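Side-chain contacts in DUF115 domain-containing protein (Magnetospirillum magneticum AMB-1, PDB 5MU5), which probably transfers sugars to flagellin, as a Maf-type glycosyltransferase involved in the formation of bacterial flagella: residues 143-148 with 567-572; 177-182 with 200-205; 136-141 with 209-214. All blocks are in the same frame, centred on the assembly; numbering follows the deposited sequence.

In the fold
All three contacts reach the four-stranded parallel sheet with strand order 180-183, 146-150, 123-127, 211-214, and they lie on the same side of the chain's centre. Contacts 1 and 2 are closest, with centres about 10 Å apart; their strands are neighbours, and Arg-179 NE donates to Ala-145 O at 2.8 Å, probably a hydrogen bond. Contact 3 sits about 12 Å from contact 1, centre to centre, where Leu-139 CD2 meets Ile-147 CD1 at 3.5 Å. Contacts 2 and 3 are about 16 Å apart and are linked through the chain and the sheet. Contact 1 pairs the sheet region with helix 568-579, whose Met-572 also touches Cys-203 of contact 2; contact 3 stays within the sheet region.

Contact 1 (143-148 with 567-572); sequences NPAGIH and DSNRLM
Asn-569 lays its side chain against the methyl group of Ala-145, with Asn-569 CB and Ala-145 CB 3.9 Å apart. The overlap continues outward along the amide: Asn-569 CG is 4.1 Å from Ala-145 CB, so the methyl lies alongside the first two side-chain carbons rather than touching a single atom. Both CA-CB bonds point into the interface, and the backbones come near enough for this, the CA atoms of Ala-145 and Asn-569 being 6.2 Å apart. With CG turned anti to its own carbonyl carbon (chi1 -68°), the amide of Asn-569 reaches on to the loop backbone. Asn-569 ND2 leads, ending 3.4 Å from Asn-143 O.

The backbone met here follows directly on the end of helix 134-142. Asn-143 leaves helical geometry with a positive phi of 44°, and Pro-144 and Ala-145 then lead into strand 146-150. On the other side, Asn-569 belongs to the first turn of helix 568-579. That turn begins at Asp-567, the N-cap residue, whose OD1 accepts a weak but nearly straight bond from Arg-570 N (3.4 Å, 164° at the hydrogen).

The patch is small: 111 Å² is buried in all, chiefly by Asn-569 and Ala-145. Phe-122 adds to it by touching the side chains of both residues. Further along the same helix, Leu-571 packs on Met-561, Tyr-605 and Trp-622, within the helical bundle. The evidence is therefore of a local interdomain contact, in which the N-terminal turn of a bundle helix meets the loop between the helix and second strand of a beta-alpha-beta unit, joining the Maf N-terminal domain to the Maf helical bundle.

Contact 2 (177-182 with 200-205); sequences PLRLNI and RCCCPI
Leu-178 packs on the last turn of helix 188-202, where that helix returns to the beginning of strand 180-183. This is the closing end of a beta-alpha unit in a parallel alpha/beta sheet, and the short 3-10 turn 177-179 supplies its contact surface.

The apolar part is carried by the branches of Leu-178. With CG anti to the carbonyl carbon (chi1 -58°), the isobutyl group lies along Cys-201. Leu-178 CD1 comes over the backbone to 3.4 Å from Cys-201 O, while Leu-178 CD2 meets the side chain, 4.1 Å from Cys-201 CB. Nearer the backbone, Leu-178 O lies 3.3 Å from Cys-202 CB.

No hydrogen bond crosses between the two segments; the polar groups turn to their own segment and to the neighbouring strand and its loop. Asn-181 ND2 gives Leu-178 O a weak, bent bond of 3.3 Å (133° at the hydrogen), and also bonds to His-148 ND1. Arg-179 NE bonds to Ala-145 O, in the loop just before the neighbouring strand 146-150, while Arg-179 CA and CG lie against Cys-202 SG.

Cys-202, buried, swings its sulfur anti to the backbone N (chi1 177°), which lays it beside the 3-10 turn. There Cys-202 SG rests 3.5 Å from Leu-178 O.

Contact 3 (136-141 with 209-214); sequences PILLEQ and WTRLFV
Gln-141 OE1 receives two hydrogen bonds from the end of the Arg-211 guanidinium group. Arg-211 NH1 gives the shorter and straighter one, 2.7 Å to Gln-141 OE1 with 151° at the hydrogen, and Arg-211 NH2 adds a second to it at 3.0 Å. OE1 lies close to the guanidinium plane, but both donors approach from one face of the amide.

Both terminal nitrogens of Arg-211, and NE2 of Gln-141, have further partners. Arg-211 NH1 forms a salt bridge with Asp-142 OD2, Arg-211 NH2 bonds to Thr-72 OG1, and Gln-141 NE2 donates to Ala-69 O. Asp-142 probably offsets the positive charge of this buried group; Gln-141 and Thr-72 are neutral. A methionine in place of Arg-211 removes these donors and would probably leave Gln-141 OE1 and the Asp-142 carboxylate without their mates.

Leu-138 CD2 sits over one guanidinium face, off centre on the NH2 side, 3.3 Å from Arg-211 NH2. Leu-138 CD1 makes a CH-pi contact over the Phe-213 ring, 4.2 Å from the centroid. A bend in the Arg-211 chain (chi2 74°) brings the guanidinium beneath Leu-138 CD2 and up to the glutamine.

Helix 136-141 runs antiparallel to strand 211-214 (172°), segment axes 11.0 Å apart at closest approach. That is the helix-on-sheet layering of a parallel alpha/beta fold: the helix crossing from strand 123-127 to 146-150 packs on strand 211-214, neighbour of 123-127.

Contact 1 (143-148 with 567-572)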
ATOM      1  N   ASN A 143      -9.819  -7.022  25.854  1.00 48.83           N
ATOM      2  CA  ASN A 143      -8.623  -7.860  25.768  1.00 45.87           C
ATOM      3  C   ASN A 143      -7.954  -7.771  24.371  1.00 43.13           C
ATOM      4  O   ASN A 143      -7.808  -8.767  23.660  1.00 39.03           O
ATOM      5  CB  ASN A 143      -8.984  -9.285  26.136  1.00 47.98           C
ATOM      6  CG  ASN A 143      -7.763 -10.171  26.300  1.00 53.14           C
ATOM      7  OD1 ASN A 143      -6.785  -9.806  26.972  1.00 54.82           O
ATOM      8  ND2 ASN A 143      -7.812 -11.355  25.694  1.00 54.64           N
ATOM      9  N   PRO A 144      -7.579  -6.550  23.958  1.00 39.66           N
ATOM     10  CA  PRO A 144      -7.021  -6.368  22.638  1.00 39.25           C
ATOM     11  C   PRO A 144      -5.648  -7.019  22.500  1.00 38.26           C
ATOM     12  O   PRO A 144      -4.969  -7.215  23.480  1.00 36.85           O
ATOM     13  CB  PRO A 144      -6.911  -4.844  22.517  1.00 40.15           C
ATOM     14  CG  PRO A 144      -6.724  -4.386  23.925  1.00 40.23           C
ATOM     15  CD  PRO A 144      -7.625  -5.289  24.712  1.00 40.84           C
ATOM     16  N   ALA A 145      -5.278  -7.387  21.284  1.00 36.56           N
ATOM     17  CA  ALA A 145      -3.976  -7.952  21.009  1.00 35.33           C
ATOM     18  C   ALA A 145      -3.016  -6.837  20.582  1.00 34.38           C
ATOM     19  O   ALA A 145      -1.825  -6.983  20.738  1.00 35.14           O
ATOM     20  CB  ALA A 145      -4.092  -8.976  19.902  1.00 35.79           C
ATOM     21  N   GLY A 146      -3.554  -5.766  19.994  1.00 33.67           N
ATOM     22  CA  GLY A 146      -2.791  -4.612  19.517  1.00 33.60           C
ATOM     23  C   GLY A 146      -3.297  -3.372  20.239  1.00 35.41           C
ATOM     24  O   GLY A 146      -4.498  -3.102  20.260  1.00 33.45           O
ATOM     25  N   ILE A 147      -2.384  -2.648  20.888  1.00 36.45           N
ATOM     26  CA  ILE A 147      -2.748  -1.504  21.715  1.00 35.64           C
ATOM     27  C   ILE A 147      -1.901  -0.346  21.254  1.00 36.75           C
ATOM     28  O   ILE A 147      -0.666  -0.411  21.239  1.00 36.70           O
ATOM     29  CB  ILE A 147      -2.498  -1.788  23.203  1.00 37.28           C
ATOM     30  CG1 ILE A 147      -3.303  -3.021  23.634  1.00 36.38           C
ATOM     31  CG2 ILE A 147      -2.872  -0.568  24.047  1.00 37.63           C
ATOM     32  CD1 ILE A 147      -3.022  -3.457  25.058  1.00 37.71           C
ATOM     33  N   HIS A 148      -2.584   0.723  20.876  1.00 37.79           N
ATOM     34  CA  HIS A 148      -1.957   1.869  20.258  1.00 36.45           C
ATOM     35  C   HIS A 148      -2.406   3.114  20.999  1.00 36.03           C
ATOM     36  O   HIS A 148      -3.589   3.462  21.045  1.00 34.78           O
ATOM     37  CB  HIS A 148      -2.372   1.912  18.799  1.00 35.41           C
ATOM     38  CG  HIS A 148      -2.299   0.579  18.135  1.00 35.55           C
ATOM     39  ND1 HIS A 148      -1.102  -0.004  17.793  1.00 37.79           N
ATOM     40  CD2 HIS A 148      -3.261  -0.302  17.777  1.00 35.02           C
ATOM     41  CE1 HIS A 148      -1.326  -1.180  17.239  1.00 35.76           C
ATOM     42  NE2 HIS A 148      -2.629  -1.390  17.235  1.00 33.97           N
ATOM     43  N   ASP A 567      -9.984 -18.903  18.932  1.00 49.59           N
ATOM     44  CA  ASP A 567      -9.220 -17.851  19.604  1.00 51.49           C
ATOM     45  C   ASP A 567      -8.792 -16.864  18.531  1.00 47.90           C
ATOM     46  O   ASP A 567      -7.729 -16.997  17.934  1.00 45.70           O
ATOM     47  CB  ASP A 567      -8.027 -18.446  20.393  1.00 56.43           C
ATOM     48  CG  ASP A 567      -7.345 -17.415  21.309  1.00 62.04           C
ATOM     49  OD1 ASP A 567      -7.492 -16.185  21.066  1.00 63.80           O
ATOM     50  OD2 ASP A 567      -6.646 -17.837  22.265  1.00 66.95           O
ATOM     51  N   SER A 568      -9.646 -15.866  18.306  1.00 49.86           N
ATOM     52  CA  SER A 568      -9.520 -14.940  17.175  1.00 48.59           C
ATOM     53  C   SER A 568      -8.184 -14.244  17.137  1.00 43.80           C
ATOM     54  O   SER A 568      -7.490 -14.263  16.131  1.00 43.90           O
ATOM     55  CB  SER A 568     -10.604 -13.856  17.202  1.00 50.54           C
ATOM     56  OG  SER A 568     -11.897 -14.416  17.158  1.00 58.49           O
ATOM     57  N   ASN A 569      -7.825 -13.623  18.241  1.00 41.71           N
ATOM     58  CA  ASN A 569      -6.638 -12.823  18.267  1.00 39.85           C
ATOM     59  C   ASN A 569      -5.362 -13.655  18.121  1.00 41.74           C
ATOM     60  O   ASN A 569      -4.466 -13.292  17.349  1.00 41.90           O
ATOM     61  CB  ASN A 569      -6.633 -11.974  19.521  1.00 40.74           C
ATOM     62  CG  ASN A 569      -7.723 -10.909  19.507  1.00 43.33           C
ATOM     63  OD1 ASN A 569      -8.427 -10.709  18.501  1.00 42.66           O
ATOM     64  ND2 ASN A 569      -7.869 -10.210  20.633  1.00 45.75           N
ATOM     65  N   ARG A 570      -5.286 -14.776  18.833  1.00 43.17           N
ATOM     66  CA  ARG A 570      -4.118 -15.646  18.745  1.00 45.76           C
ATOM     67  C   ARG A 570      -3.971 -16.200  17.320  1.00 41.64           C
ATOM     68  O   ARG A 570      -2.889 -16.192  16.764  1.00 39.96           O
ATOM     69  CB  ARG A 570      -4.186 -16.763  19.792  1.00 50.92           C
ATOM     70  CG  ARG A 570      -2.965 -17.686  19.824  1.00 59.26           C
ATOM     71  CD  ARG A 570      -1.633 -16.950  20.031  1.00 67.54           C
ATOM     72  NE  ARG A 570      -1.626 -16.022  21.183  1.00 74.37           N
ATOM     73  CZ  ARG A 570      -0.603 -15.220  21.515  1.00 76.54           C
ATOM     74  NH1 ARG A 570       0.526 -15.208  20.794  1.00 77.18           N
ATOM     75  NH2 ARG A 570      -0.709 -14.417  22.575  1.00 75.30           N
ATOM     76  N   LEU A 571      -5.075 -16.641  16.736  1.00 40.99           N
ATOM     77  CA  LEU A 571      -5.092 -17.143  15.373  1.00 42.23           C
ATOM     78  C   LEU A 571      -4.593 -16.112  14.399  1.00 41.17           C
ATOM     79  O   LEU A 571      -3.806 -16.449  13.511  1.00 42.12           O
ATOM     80  CB  LEU A 571      -6.511 -17.548  14.965  1.00 43.50           C
ATOM     81  CG  LEU A 571      -6.679 -17.999  13.523  1.00 43.64           C
ATOM     82  CD1 LEU A 571      -5.681 -19.097  13.192  1.00 44.90           C
ATOM     83  CD2 LEU A 571      -8.105 -18.472  13.322  1.00 45.34           C
ATOM     84  N   MET A 572      -5.052 -14.867  14.552  1.00 42.33           N
ATOM     85  CA  MET A 572      -4.595 -13.762  13.667  1.00 43.44           C
ATOM     86  C   MET A 572      -3.140 -13.441  13.857  1.00 40.43           C
ATOM     87  O   MET A 572      -2.440 -13.194  12.886  1.00 39.86           O
ATOM     88  CB  MET A 572      -5.370 -12.464  13.888  1.00 47.52           C
ATOM     89  CG  MET A 572      -6.637 -12.315  13.089  1.00 51.42           C
ATOM     90  SD  MET A 572      -6.509 -12.549  11.302  1.00 63.18           S
ATOM     91  CE  MET A 572      -4.934 -11.801  10.858  1.00 58.16           C
TER

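Contact 2 (177-182 with 200-205)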
ATOM      1  N   PRO A 177       7.059  -6.733  19.250  1.00 44.97           N
ATOM      2  CA  PRO A 177       7.007  -5.355  19.710  1.00 45.56           C
ATOM      3  C   PRO A 177       5.932  -4.509  19.049  1.00 43.87           C
ATOM      4  O   PRO A 177       5.507  -3.510  19.616  1.00 41.69           O
ATOM      5  CB  PRO A 177       8.402  -4.802  19.374  1.00 48.09           C
ATOM      6  CG  PRO A 177       9.005  -5.738  18.397  1.00 47.22           C
ATOM      7  CD  PRO A 177       8.331  -7.061  18.568  1.00 49.40           C
ATOM      8  N   LEU A 178       5.466  -4.943  17.885  1.00 43.89           N
ATOM      9  CA  LEU A 178       4.428  -4.243  17.153  1.00 42.73           C
ATOM     10  C   LEU A 178       3.048  -4.350  17.785  1.00 40.02           C
ATOM     11  O   LEU A 178       2.119  -3.734  17.299  1.00 44.94           O
ATOM     12  CB  LEU A 178       4.383  -4.741  15.696  1.00 45.23           C
ATOM     13  CG  LEU A 178       5.737  -4.544  14.992  1.00 48.54           C
ATOM     14  CD1 LEU A 178       5.885  -5.352  13.697  1.00 50.25           C
ATOM     15  CD2 LEU A 178       5.981  -3.052  14.780  1.00 46.74           C
ATOM     16  N   ARG A 179       2.891  -5.118  18.853  1.00 38.43           N
ATOM     17  CA  ARG A 179       1.591  -5.191  19.552  1.00 37.35           C
ATOM     18  C   ARG A 179       1.284  -4.016  20.500  1.00 36.53           C
ATOM     19  O   ARG A 179       0.132  -3.852  20.910  1.00 37.91           O
ATOM     20  CB  ARG A 179       1.464  -6.502  20.312  1.00 37.11           C
ATOM     21  CG  ARG A 179       1.316  -7.698  19.393  1.00 37.83           C
ATOM     22  CD  ARG A 179       1.235  -8.972  20.201  1.00 37.94           C
ATOM     23  NE  ARG A 179       0.212  -8.799  21.205  1.00 38.78           N
ATOM     24  CZ  ARG A 179      -0.064  -9.656  22.165  1.00 39.17           C
ATOM     25  NH1 ARG A 179       0.580 -10.794  22.269  1.00 41.90           N
ATOM     26  NH2 ARG A 179      -1.011  -9.357  23.024  1.00 39.98           N
ATOM     27  N   LEU A 180       2.293  -3.227  20.873  1.00 35.67           N
ATOM     28  CA  LEU A 180       2.075  -2.041  21.693  1.00 36.32           C
ATOM     29  C   LEU A 180       2.853  -0.905  21.091  1.00 38.11           C
ATOM     30  O   LEU A 180       4.063  -1.000  20.922  1.00 40.08           O
ATOM     31  CB  LEU A 180       2.548  -2.232  23.119  1.00 38.37           C
ATOM     32  CG  LEU A 180       2.388  -1.021  24.038  1.00 41.16           C
ATOM     33  CD1 LEU A 180       0.944  -0.784  24.390  1.00 42.05           C
ATOM     34  CD2 LEU A 180       3.189  -1.241  25.318  1.00 45.90           C
ATOM     35  N   ASN A 181       2.151   0.167  20.774  1.00 36.38           N
ATOM     36  CA  ASN A 181       2.748   1.352  20.184  1.00 36.73           C
ATOM     37  C   ASN A 181       2.349   2.553  21.014  1.00 36.15           C
ATOM     38  O   ASN A 181       1.191   2.680  21.394  1.00 35.94           O
ATOM     39  CB  ASN A 181       2.223   1.541  18.763  1.00 36.75           C
ATOM     40  CG  ASN A 181       2.672   0.443  17.839  1.00 38.44           C
ATOM     41  OD1 ASN A 181       3.808   0.435  17.392  1.00 42.79           O
ATOM     42  ND2 ASN A 181       1.797  -0.506  17.568  1.00 38.83           N
ATOM     43  N   ILE A 182       3.315   3.404  21.332  1.00 37.46           N
ATOM     44  CA  ILE A 182       3.033   4.653  22.013  1.00 36.79           C
ATOM     45  C   ILE A 182       3.519   5.734  21.083  1.00 35.95           C
ATOM     46  O   ILE A 182       4.674   5.773  20.737  1.00 38.13           O
ATOM     47  CB  ILE A 182       3.728   4.730  23.359  1.00 41.56           C
ATOM     48  CG1 ILE A 182       3.177   3.607  24.256  1.00 43.24           C
ATOM     49  CG2 ILE A 182       3.506   6.104  23.985  1.00 40.69           C
ATOM     50  CD1 ILE A 182       3.872   3.493  25.590  1.00 47.20           C
ATOM     51  N   ARG A 200      -1.014  -1.076  10.449  1.00 43.82           N
ATOM     52  CA  ARG A 200      -0.531  -1.741   9.257  1.00 46.21           C
ATOM     53  C   ARG A 200       0.545  -2.767   9.551  1.00 49.14           C
ATOM     54  O   ARG A 200       0.604  -3.798   8.902  1.00 45.84           O
ATOM     55  CB  ARG A 200       0.023  -0.710   8.271  1.00 50.56           C
ATOM     56  CG  ARG A 200       0.581  -1.318   6.989  1.00 55.61           C
ATOM     57  CD  ARG A 200       1.283  -0.302   6.101  1.00 54.78           C
ATOM     58  NE  ARG A 200       0.423   0.835   5.781  1.00 58.86           N
ATOM     59  CZ  ARG A 200       0.611   2.100   6.179  1.00 61.19           C
ATOM     60  NH1 ARG A 200       1.666   2.461   6.930  1.00 59.13           N
ATOM     61  NH2 ARG A 200      -0.267   3.030   5.799  1.00 57.78           N
ATOM     62  N   CYS A 201       1.411  -2.459  10.510  1.00 50.02           N
ATOM     63  CA  CYS A 201       2.549  -3.323  10.838  1.00 53.49           C
ATOM     64  C   CYS A 201       2.244  -4.427  11.843  1.00 54.13           C
ATOM     65  O   CYS A 201       2.945  -5.426  11.912  1.00 56.02           O
ATOM     66  CB  CYS A 201       3.686  -2.479  11.393  1.00 53.74           C
ATOM     67  SG  CYS A 201       4.437  -1.477  10.107  1.00 56.02           S
ATOM     68  N   CYS A 202       1.212  -4.230  12.643  1.00 56.95           N
ATOM     69  CA  CYS A 202       0.836  -5.220  13.614  1.00 57.52           C
ATOM     70  C   CYS A 202      -0.092  -6.231  12.985  1.00 59.00           C
ATOM     71  O   CYS A 202       0.213  -7.410  12.978  1.00 70.60           O
ATOM     72  CB  CYS A 202       0.161  -4.563  14.797  1.00 60.22           C
ATOM     73  SG  CYS A 202      -0.400  -5.788  15.980  1.00 65.12           S
ATOM     74  N   CYS A 203      -1.231  -5.784  12.472  1.00 55.05           N
ATOM     75  CA  CYS A 203      -2.159  -6.695  11.824  1.00 55.71           C
ATOM     76  C   CYS A 203      -3.265  -5.932  11.101  1.00 56.20           C
ATOM     77  O   CYS A 203      -4.386  -5.785  11.610  1.00 50.29           O
ATOM     78  CB  CYS A 203      -2.784  -7.595  12.862  1.00 61.97           C
ATOM     79  SG  CYS A 203      -3.532  -8.987  12.050  1.00 68.15           S
ATOM     80  N   PRO A 204      -2.968  -5.459   9.894  1.00 53.46           N
ATOM     81  CA  PRO A 204      -3.870  -4.497   9.279  1.00 55.25           C
ATOM     82  C   PRO A 204      -5.259  -5.046   8.959  1.00 60.86           C
ATOM     83  O   PRO A 204      -6.252  -4.307   8.949  1.00 56.40           O
ATOM     84  CB  PRO A 204      -3.157  -4.149   7.969  1.00 57.57           C
ATOM     85  CG  PRO A 204      -2.345  -5.351   7.667  1.00 56.68           C
ATOM     86  CD  PRO A 204      -1.918  -5.926   8.977  1.00 54.10           C
ATOM     87  N   ILE A 205      -5.339  -6.343   8.721  1.00 61.34           N
ATOM     88  CA  ILE A 205      -6.550  -6.866   8.145  1.00 67.17           C
ATOM     89  C   ILE A 205      -7.795  -6.917   9.058  1.00 61.04           C
ATOM     90  O   ILE A 205      -8.907  -6.852   8.550  1.00 59.77           O
ATOM     91  CB  ILE A 205      -6.271  -8.232   7.483  1.00 72.38           C
ATOM     92  CG1 ILE A 205      -7.166  -8.389   6.257  1.00 77.56           C
ATOM     93  CG2 ILE A 205      -6.398  -9.378   8.490  1.00 71.13           C
ATOM     94  CD1 ILE A 205      -7.106  -7.234   5.269  1.00 75.86           C
TER

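Contact 3 (136-141 with 209-214)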
ATOM      1  N   PRO A 136      -7.206   0.139  32.568  1.00 49.71           N
ATOM      2  CA  PRO A 136      -7.641  -1.114  33.163  1.00 48.43           C
ATOM      3  C   PRO A 136      -8.998  -1.551  32.641  1.00 47.80           C
ATOM      4  O   PRO A 136      -9.160  -2.695  32.252  1.00 50.06           O
ATOM      5  CB  PRO A 136      -7.746  -0.782  34.654  1.00 49.19           C
ATOM      6  CG  PRO A 136      -6.849   0.384  34.877  1.00 48.43           C
ATOM      7  CD  PRO A 136      -6.717   1.108  33.573  1.00 49.66           C
ATOM      8  N   ILE A 137      -9.955  -0.632  32.613  1.00 48.97           N
ATOM      9  CA  ILE A 137     -11.331  -0.945  32.199  1.00 49.79           C
ATOM     10  C   ILE A 137     -11.437  -1.366  30.727  1.00 46.34           C
ATOM     11  O   ILE A 137     -12.062  -2.371  30.420  1.00 46.47           O
ATOM     12  CB  ILE A 137     -12.285   0.246  32.467  1.00 52.30           C
ATOM     13  CG1 ILE A 137     -12.349   0.543  33.969  1.00 53.70           C
ATOM     14  CG2 ILE A 137     -13.690  -0.055  31.937  1.00 53.25           C
ATOM     15  CD1 ILE A 137     -12.944   1.894  34.325  1.00 55.32           C
ATOM     16  N   LEU A 138     -10.824  -0.605  29.825  1.00 44.17           N
ATOM     17  CA  LEU A 138     -10.868  -0.916  28.391  1.00 45.40           C
ATOM     18  C   LEU A 138     -10.198  -2.267  28.090  1.00 44.10           C
ATOM     19  O   LEU A 138     -10.673  -3.038  27.269  1.00 42.29           O
ATOM     20  CB  LEU A 138     -10.187   0.201  27.572  1.00 45.56           C
ATOM     21  CG  LEU A 138     -10.772   1.623  27.630  1.00 46.70           C
ATOM     22  CD1 LEU A 138      -9.852   2.640  26.946  1.00 47.98           C
ATOM     23  CD2 LEU A 138     -12.132   1.652  26.978  1.00 46.98           C
ATOM     24  N   LEU A 139      -9.103  -2.552  28.784  1.00 45.50           N
ATOM     25  CA  LEU A 139      -8.374  -3.806  28.602  1.00 46.03           C
ATOM     26  C   LEU A 139      -9.182  -5.000  29.045  1.00 46.86           C
ATOM     27  O   LEU A 139      -9.237  -6.012  28.345  1.00 44.17           O
ATOM     28  CB  LEU A 139      -7.040  -3.767  29.355  1.00 46.34           C
ATOM     29  CG  LEU A 139      -6.083  -2.704  28.795  1.00 47.69           C
ATOM     30  CD1 LEU A 139      -4.850  -2.560  29.681  1.00 49.45           C
ATOM     31  CD2 LEU A 139      -5.690  -2.983  27.350  1.00 46.67           C
ATOM     32  N   GLU A 140      -9.834  -4.869  30.195  1.00 49.55           N
ATOM     33  CA  GLU A 140     -10.687  -5.933  30.718  1.00 55.34           C
ATOM     34  C   GLU A 140     -11.893  -6.201  29.804  1.00 53.64           C
ATOM     35  O   GLU A 140     -12.295  -7.340  29.633  1.00 51.99           O
ATOM     36  CB  GLU A 140     -11.146  -5.590  32.149  1.00 61.80           C
ATOM     37  CG  GLU A 140     -11.768  -6.756  32.910  1.00 69.63           C
ATOM     38  CD  GLU A 140     -13.191  -7.082  32.470  1.00 78.08           C
ATOM     39  OE1 GLU A 140     -13.965  -6.153  32.122  1.00 84.17           O
ATOM     40  OE2 GLU A 140     -13.542  -8.281  32.481  1.00 87.09           O
ATOM     41  N   GLN A 141     -12.455  -5.154  29.206  1.00 52.70           N
ATOM     42  CA  GLN A 141     -13.601  -5.309  28.324  1.00 49.85           C
ATOM     43  C   GLN A 141     -13.232  -6.001  27.020  1.00 49.66           C
ATOM     44  O   GLN A 141     -13.868  -6.969  26.628  1.00 49.99           O
ATOM     45  CB  GLN A 141     -14.226  -3.947  28.006  1.00 50.25           C
ATOM     46  CG  GLN A 141     -14.906  -3.256  29.193  1.00 49.72           C
ATOM     47  CD  GLN A 141     -15.258  -1.807  28.897  1.00 48.96           C
ATOM     48  OE1 GLN A 141     -14.633  -1.174  28.055  1.00 48.66           O
ATOM     49  NE2 GLN A 141     -16.251  -1.275  29.590  1.00 50.42           N
ATOM     50  N   TRP A 209     -14.283  -3.634  14.453  1.00 38.95           N
ATOM     51  CA  TRP A 209     -14.670  -3.572  15.862  1.00 36.73           C
ATOM     52  C   TRP A 209     -13.536  -3.107  16.761  1.00 37.74           C
ATOM     53  O   TRP A 209     -13.536  -3.360  17.970  1.00 38.56           O
ATOM     54  CB  TRP A 209     -15.270  -4.893  16.328  1.00 37.44           C
ATOM     55  CG  TRP A 209     -16.325  -4.770  17.412  1.00 38.82           C
ATOM     56  CD1 TRP A 209     -16.312  -5.361  18.647  1.00 39.95           C
ATOM     57  CD2 TRP A 209     -17.541  -4.008  17.347  1.00 37.41           C
ATOM     58  NE1 TRP A 209     -17.445  -5.012  19.351  1.00 40.04           N
ATOM     59  CE2 TRP A 209     -18.212  -4.183  18.567  1.00 39.10           C
ATOM     60  CE3 TRP A 209     -18.134  -3.215  16.365  1.00 37.03           C
ATOM     61  CZ2 TRP A 209     -19.440  -3.588  18.827  1.00 38.10           C
ATOM     62  CZ3 TRP A 209     -19.356  -2.618  16.636  1.00 37.28           C
ATOM     63  CH2 TRP A 209     -19.984  -2.800  17.846  1.00 37.70           C
ATOM     64  N   THR A 210     -12.572  -2.413  16.162  1.00 37.10           N
ATOM     65  CA  THR A 210     -11.520  -1.737  16.903  1.00 36.54           C
ATOM     66  C   THR A 210     -12.167  -0.709  17.852  1.00 39.71           C
ATOM     67  O   THR A 210     -12.973   0.119  17.437  1.00 39.42           O
ATOM     68  CB  THR A 210     -10.556  -1.013  15.924  1.00 37.06           C
ATOM     69  OG1 THR A 210      -9.857  -1.981  15.119  1.00 33.52           O
ATOM     70  CG2 THR A 210      -9.543  -0.130  16.660  1.00 34.52           C
ATOM     71  N   ARG A 211     -11.833  -0.794  19.132  1.00 42.17           N
ATOM     72  CA  ARG A 211     -12.282   0.163  20.120  1.00 41.96           C
ATOM     73  C   ARG A 211     -11.507   1.462  19.958  1.00 41.79           C
ATOM     74  O   ARG A 211     -10.274   1.458  19.896  1.00 40.64           O
ATOM     75  CB  ARG A 211     -12.048  -0.398  21.531  1.00 43.79           C
ATOM     76  CG  ARG A 211     -12.649   0.431  22.666  1.00 42.88           C
ATOM     77  CD  ARG A 211     -14.154   0.293  22.746  1.00 43.35           C
ATOM     78  NE  ARG A 211     -14.692   0.939  23.948  1.00 44.77           N
ATOM     79  CZ  ARG A 211     -14.794   0.367  25.149  1.00 43.83           C
ATOM     80  NH1 ARG A 211     -14.379  -0.882  25.347  1.00 42.86           N
ATOM     81  NH2 ARG A 211     -15.305   1.059  26.165  1.00 43.89           N
ATOM     82  N   LEU A 212     -12.240   2.567  19.897  1.00 41.40           N
ATOM     83  CA  LEU A 212     -11.672   3.900  19.851  1.00 42.91           C
ATOM     84  C   LEU A 212     -12.033   4.618  21.152  1.00 44.88           C
ATOM     85  O   LEU A 212     -13.152   4.466  21.646  1.00 44.98           O
ATOM     86  CB  LEU A 212     -12.269   4.654  18.685  1.00 47.33           C
ATOM     87  CG  LEU A 212     -12.105   3.966  17.332  1.00 48.53           C
ATOM     88  CD1 LEU A 212     -12.900   4.719  16.287  1.00 50.72           C
ATOM     89  CD2 LEU A 212     -10.636   3.905  16.965  1.00 45.72           C
ATOM     90  N   PHE A 213     -11.086   5.372  21.718  1.00 43.29           N
ATOM     91  CA  PHE A 213     -11.317   6.071  22.975  1.00 42.69           C
ATOM     92  C   PHE A 213     -10.458   7.327  23.084  1.00 41.82           C
ATOM     93  O   PHE A 213      -9.251   7.282  22.885  1.00 43.19           O
ATOM     94  CB  PHE A 213     -11.033   5.147  24.156  1.00 44.08           C
ATOM     95  CG  PHE A 213     -11.601   5.638  25.441  1.00 42.97           C
ATOM     96  CD1 PHE A 213     -12.906   5.311  25.803  1.00 43.04           C
ATOM     97  CD2 PHE A 213     -10.846   6.450  26.292  1.00 41.53           C
ATOM     98  CE1 PHE A 213     -13.452   5.796  26.987  1.00 44.14           C
ATOM     99  CE2 PHE A 213     -11.388   6.928  27.479  1.00 42.47           C
ATOM    100  CZ  PHE A 213     -12.691   6.607  27.828  1.00 43.11           C
ATOM    101  N   VAL A 214     -11.103   8.442  23.412  1.00 40.61           N
ATOM    102  CA  VAL A 214     -10.449   9.718  23.533  1.00 40.64           C
ATOM    103  C   VAL A 214     -10.312   9.964  25.031  1.00 42.44           C
ATOM    104  O   VAL A 214     -11.306  10.025  25.739  1.00 44.48           O
ATOM    105  CB  VAL A 214     -11.269  10.818  22.819  1.00 43.46           C
ATOM    106  CG1 VAL A 214     -10.733  12.206  23.143  1.00 44.33           C
ATOM    107  CG2 VAL A 214     -11.265  10.586  21.306  1.00 43.18           C
TER